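Local coordinates for uncharacterized protein SPOA0173 (Silicibacter pomeroyi, PDB 3EYT) that is of unknown function but has a thioredoxin-like fold and probably acts as an oxidoreductase, perhaps with an antioxidant role, at residues Gln52-Arg55 and Ala56-Glu60; Gly104-Arg108 and Thr109-Tyr113. All coordinates share one frame; numbering follows the deposited sequence. Where two conformers were deposited one is given.

Interaction 1: Gln52-Arg55 and Ala56-Glu60; sequences QKVR and AAFPE
R55 folds back over the end of its own helix and grips the chain that leaves it. Two polar contacts do the work. NH2 of the guanidinium gives a hydrogen bond to F58 O, 2.9 Å away; the oxygen lies almost in the guanidinium plane, at its edge, yet the donor stands 58° out of the carbonyl plane, so no lone pair is squarely met. The second contact is a salt bridge across one face: E60 OE1 sits 3.1 Å from R55 NH1, well out of the guanidinium plane, and the pull is between charges, with no N-H aimed at the oxygen. The carboxylate is tilted 33° against the guanidinium. Bends at chi2 and chi3 curl the arginine round to this position. NH1 also donates to V63 O at the start of the next strand, while NE is buried without a partner. An alanine in place of R55 would probably leave F58 O and the E60 carboxylate without their mate here and let the turn after the helix move more freely.

This is the C-terminal end of helix 41-57, the crossover helix of the beta-alpha-beta unit made with strands 30-36 and 63-69 in the thioredoxin-like fold. The last backbone bonds of the helix run from A56 N to Q52 O, from A57 N to K53 O, and from F58 N to V54 O at 3.1 Å, although F58 itself has already left helical geometry.

Apolar packing follows the same four-residue step. V54 CG1, anti to the backbone N (chi1 173°), reaches F58 CD2 at 4.1 Å, and V54 O lies at the edge of the phenyl ring, 3.5 Å from CD2. Both side chains also pack on I147 of helix 140-151.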
loop_
_atom_site.group_PDB
_atom_site.type_symbol
_atom_site.label_atom_id
_atom_site.label_comp_id
_atom_site.label_asym_id
_atom_site.label_seq_id
_atom_site.Cartn_x
_atom_site.Cartn_y
_atom_site.Cartn_z
ATOM N N GLN C 52 4.471 25.007 5.922
ATOM C CA GLN C 52 5.204 25.717 4.881
ATOM C C GLN C 52 5.414 27.205 5.180
ATOM O O GLN C 52 6.433 27.771 4.788
ATOM C CB GLN C 52 4.515 25.524 3.537
ATOM C CG GLN C 52 4.531 24.075 3.081
ATOM C CD GLN C 52 3.924 23.888 1.726
ATOM O OE1 GLN C 52 2.755 24.179 1.519
ATOM N NE2 GLN C 52 4.699 23.380 0.802
ATOM N N LYS C 53 4.455 27.817 5.874
ATOM C CA LYS C 53 4.575 29.219 6.338
ATOM C C LYS C 53 5.651 29.345 7.382
ATOM O O LYS C 53 6.472 30.253 7.310
ATOM C CB LYS C 53 3.243 29.729 6.905
ATOM C CG LYS C 53 2.238 30.066 5.819
ATOM C CD LYS C 53 0.873 30.323 6.400
ATOM C CE LYS C 53 -0.068 30.786 5.310
ATOM N NZ LYS C 53 -1.485 30.808 5.787
ATOM N N VAL C 54 5.648 28.411 8.348
ATOM C CA VAL C 54 6.692 28.370 9.363
ATOM C C VAL C 54 8.049 28.232 8.692
ATOM O O VAL C 54 8.992 28.971 9.033
ATOM C CB VAL C 54 6.445 27.228 10.390
ATOM C CG1 VAL C 54 7.627 27.082 11.359
ATOM C CG2 VAL C 54 5.103 27.496 11.161
ATOM N N ARG C 55 8.155 27.299 7.750
ATOM C CA ARG C 55 9.413 27.093 7.049
ATOM C C ARG C 55 9.862 28.357 6.332
ATOM O O ARG C 55 11.049 28.702 6.392
ATOM C CB ARG C 55 9.343 25.907 6.069
ATOM C CG ARG C 55 10.624 25.714 5.204
ATOM C CD ARG C 55 11.851 25.245 5.982
ATOM N NE ARG C 55 12.329 26.264 6.931
ATOM C CZ ARG C 55 13.092 26.043 8.004
ATOM N NH1 ARG C 55 13.508 24.815 8.339
ATOM N NH2 ARG C 55 13.411 27.074 8.782
ATOM N N ALA C 56 8.929 29.032 5.648
ATOM C CA ALA C 56 9.248 30.270 4.957
ATOM C C ALA C 56 9.553 31.401 5.953
ATOM O O ALA C 56 10.380 32.244 5.672
ATOM C CB ALA C 56 8.116 30.673 3.978
ATOM N N ALA C 57 8.913 31.415 7.119
ATOM C CA ALA C 57 9.076 32.581 8.024
ATOM C C ALA C 57 10.327 32.583 8.899
ATOM O O ALA C 57 10.797 33.661 9.284
ATOM C CB ALA C 57 7.821 32.831 8.868
ATOM N N PHE C 58 10.878 31.406 9.196
ATOM C CA PHE C 58 12.069 31.298 10.050
ATOM C C PHE C 58 13.282 30.703 9.311
ATOM O O PHE C 58 13.120 29.928 8.372
ATOM C CB PHE C 58 11.746 30.486 11.325
ATOM C CG PHE C 58 10.677 31.111 12.173
ATOM C CD1 PHE C 58 10.999 32.091 13.111
ATOM C CD2 PHE C 58 9.342 30.768 11.992
ATOM C CE1 PHE C 58 10.009 32.706 13.878
ATOM C CE2 PHE C 58 8.346 31.367 12.757
ATOM C CZ PHE C 58 8.680 32.325 13.708
ATOM N N PRO C 59 14.502 31.077 9.722
ATOM C CA PRO C 59 15.658 30.518 9.011
ATOM C C PRO C 59 15.988 29.065 9.408
ATOM O O PRO C 59 15.796 28.656 10.574
ATOM C CB PRO C 59 16.807 31.476 9.381
ATOM C CG PRO C 59 16.414 32.074 10.671
ATOM C CD PRO C 59 14.885 32.105 10.704
ATOM N N GLU C 60 16.484 28.314 8.428
ATOM C CA GLU C 60 16.817 26.896 8.580
ATOM C C GLU C 60 17.877 26.681 9.643
ATOM O O GLU C 60 17.937 25.610 10.244
ATOM C CB GLU C 60 17.333 26.298 7.263
ATOM C CG GLU C 60 16.646 26.804 5.990
ATOM C CD GLU C 60 15.680 25.811 5.334
ATOM O OE1 GLU C 60 15.432 24.708 5.892
ATOM O OE2 GLU C 60 15.162 26.156 4.237
#

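Interaction 2: Gly104-Arg108 and Thr109-Tyr113. With EDO (1,2-ethanediol), chain I.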
loop_
_atom_site.group_PDB
_atom_site.type_symbol
_atom_site.label_atom_id
_atom_site.label_comp_id
_atom_site.label_asym_id
_atom_site.label_seq_id
_atom_site.Cartn_x
_atom_site.Cartn_y
_atom_site.Cartn_z
ATOM N N GLY C 104 -1.045 -1.710 16.990
ATOM C CA GLY C 104 -2.399 -1.597 16.438
ATOM C C GLY C 104 -2.389 -0.600 15.260
ATOM O O GLY C 104 -1.362 -0.439 14.590
ATOM N N ALA C 105 -3.528 0.066 15.051
ATOM C CA ALA C 105 -3.761 1.037 13.997
ATOM C C ALA C 105 -2.815 2.251 14.057
ATOM O O ALA C 105 -2.256 2.643 13.027
ATOM C CB ALA C 105 -5.216 1.507 14.058
HETATM N N MSE C 106 -2.652 2.830 15.250
HETATM C CA MSE C 106 -1.855 4.019 15.441
HETATM C C MSE C 106 -0.362 3.708 15.295
HETATM O O MSE C 106 0.116 2.716 15.875
HETATM C CB MSE C 106 -2.113 4.567 16.850
HETATM C CG MSE C 106 -1.532 5.946 17.074
HETATM SE SE MSE C 106 -2.348 6.811 18.652
HETATM C CE MSE C 106 -4.220 6.532 18.233
ATOM N N PRO C 107 0.376 4.555 14.546
ATOM C CA PRO C 107 1.806 4.298 14.404
ATOM C C PRO C 107 2.603 4.709 15.659
ATOM O O PRO C 107 2.042 5.348 16.558
ATOM C CB PRO C 107 2.190 5.098 13.170
ATOM C CG PRO C 107 1.193 6.267 13.141
ATOM C CD PRO C 107 -0.078 5.727 13.754
ATOM N N ARG C 108 3.898 4.369 15.707
ATOM C CA ARG C 108 4.633 4.360 16.991
ATOM C C ARG C 108 4.908 5.755 17.559
ATOM O O ARG C 108 4.744 5.981 18.776
ATOM C CB ARG C 108 5.949 3.563 16.888
ATOM C CG ARG C 108 5.714 2.104 16.515
ATOM C CD ARG C 108 6.904 1.224 16.775
ATOM N NE ARG C 108 7.355 1.308 18.157
ATOM C CZ ARG C 108 6.998 0.462 19.123
ATOM N NH1 ARG C 108 6.177 -0.556 18.873
ATOM N NH2 ARG C 108 7.470 0.636 20.345
ATOM N N THR C 109 5.359 6.672 16.708
ATOM C CA THR C 109 5.689 8.031 17.198
ATOM C C THR C 109 4.414 8.776 17.600
ATOM O O THR C 109 4.346 9.458 18.655
ATOM C CB THR C 109 6.463 8.830 16.134
ATOM O OG1 THR C 109 7.525 8.013 15.641
ATOM C CG2 THR C 109 7.017 10.142 16.688
HETATM N N MSE C 110 3.388 8.626 16.775
HETATM C CA MSE C 110 2.093 9.191 17.119
HETATM C C MSE C 110 1.595 8.745 18.506
HETATM O O MSE C 110 1.149 9.590 19.289
HETATM C CB MSE C 110 1.037 8.782 16.076
HETATM C CG MSE C 110 -0.258 9.584 16.249
HETATM SE SE MSE C 110 -1.656 9.050 14.994
HETATM C CE MSE C 110 -3.026 10.277 15.650
ATOM N N ALA C 111 1.665 7.444 18.794
ATOM C CA ALA C 111 1.284 6.914 20.107
ATOM C C ALA C 111 2.200 7.423 21.199
ATOM O O ALA C 111 1.722 7.816 22.247
ATOM C CB ALA C 111 1.243 5.370 20.106
ATOM N N ALA C 112 3.518 7.427 20.962
ATOM C CA ALA C 112 4.481 7.932 21.950
ATOM C C ALA C 112 4.167 9.372 22.359
ATOM O O ALA C 112 4.345 9.741 23.525
ATOM C CB ALA C 112 5.935 7.853 21.403
ATOM N N TYR C 113 3.666 10.166 21.412
ATOM C CA TYR C 113 3.364 11.555 21.682
ATOM C C TYR C 113 1.949 11.795 22.213
ATOM O O TYR C 113 1.601 12.945 22.522
ATOM C CB TYR C 113 3.634 12.438 20.444
ATOM C CG TYR C 113 5.083 12.859 20.331
ATOM C CD1 TYR C 113 6.049 11.986 19.796
ATOM C CD2 TYR C 113 5.504 14.105 20.776
ATOM C CE1 TYR C 113 7.387 12.349 19.733
ATOM C CE2 TYR C 113 6.828 14.489 20.691
ATOM C CZ TYR C 113 7.769 13.612 20.172
ATOM O OH TYR C 113 9.097 13.985 20.102
HETATM C C1 EDO I . -0.068 1.522 19.044
HETATM O O1 EDO I . -0.659 1.123 17.791
HETATM C C2 EDO I . 1.429 1.826 18.870
HETATM O O2 EDO I . 2.181 0.613 19.040
#
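M106 and P107 lead the chain into the short helix 108-112 of this thioredoxin-like fold, and their side chains pack against its first turn. P107 takes the N-cap position; the backbone N-H groups of T109 and M110, at the helix start, are bound by the carboxylate of D99, the last residue of strand 96-99.

At the start of the segment, G104 N donates to O1 of a bound 1,2-ethanediol, probably from the crystallisation liquor, at 3.0 Å. The same hydroxyl donates to M106 O, at 2.6 Å, so the diol bridges the two ends of this bend.

M106, a selenomethionine, has CB turned toward the helix. With CG anti to its own nitrogen (chi1 -169°), that carbon comes to 3.7 Å from SE of M110, also a selenomethionine, and the two side chains cross at about a right angle. A bend at chi3 follows, while SE of M106 lies over the backbone of A111, 3.9 Å from its CA. M110 runs extended beyond CG, which puts its selenium beside M106 CG and P107 CD; the M110 side chain also touches F72.

P107 packs its ring on M110, with P107 CG 3.9 Å from M110 CB. The proline carbonyl oxygen, P107 O, accepts a hydrogen bond from A111 N at 3.1 Å.

R108 opens the helical turn. Its side chain heads off the helix, where NE is bonded to Q10 OE1, and it also packs on Q13 of the second subunit. In the backbone, R108 O takes the hydrogen bond of A112 N at 2.9 Å.

Both interactions sit at helix ends, one at a C-terminal end, the other at an N-terminal end: residues 52-60 finish a long helix, and residues 104-113 begin a short one. Their centres are 27 Å apart, on opposite sides of the chain's centre, and they do not touch. Interaction 1 is a surface contact between the crossover helix and the strand that follows, to which R55 is also bonded; charge and a side-chain-to-carbonyl bond dominate, with one apolar pair turned toward helix 140-151. Interaction 2 is partly buried and relies on selenomethionine and proline packing, its helix start served by a carboxylate from outside the contact. A neighbouring subunit reaches interaction 2, whereas interaction 1 meets no other chain of the assembly.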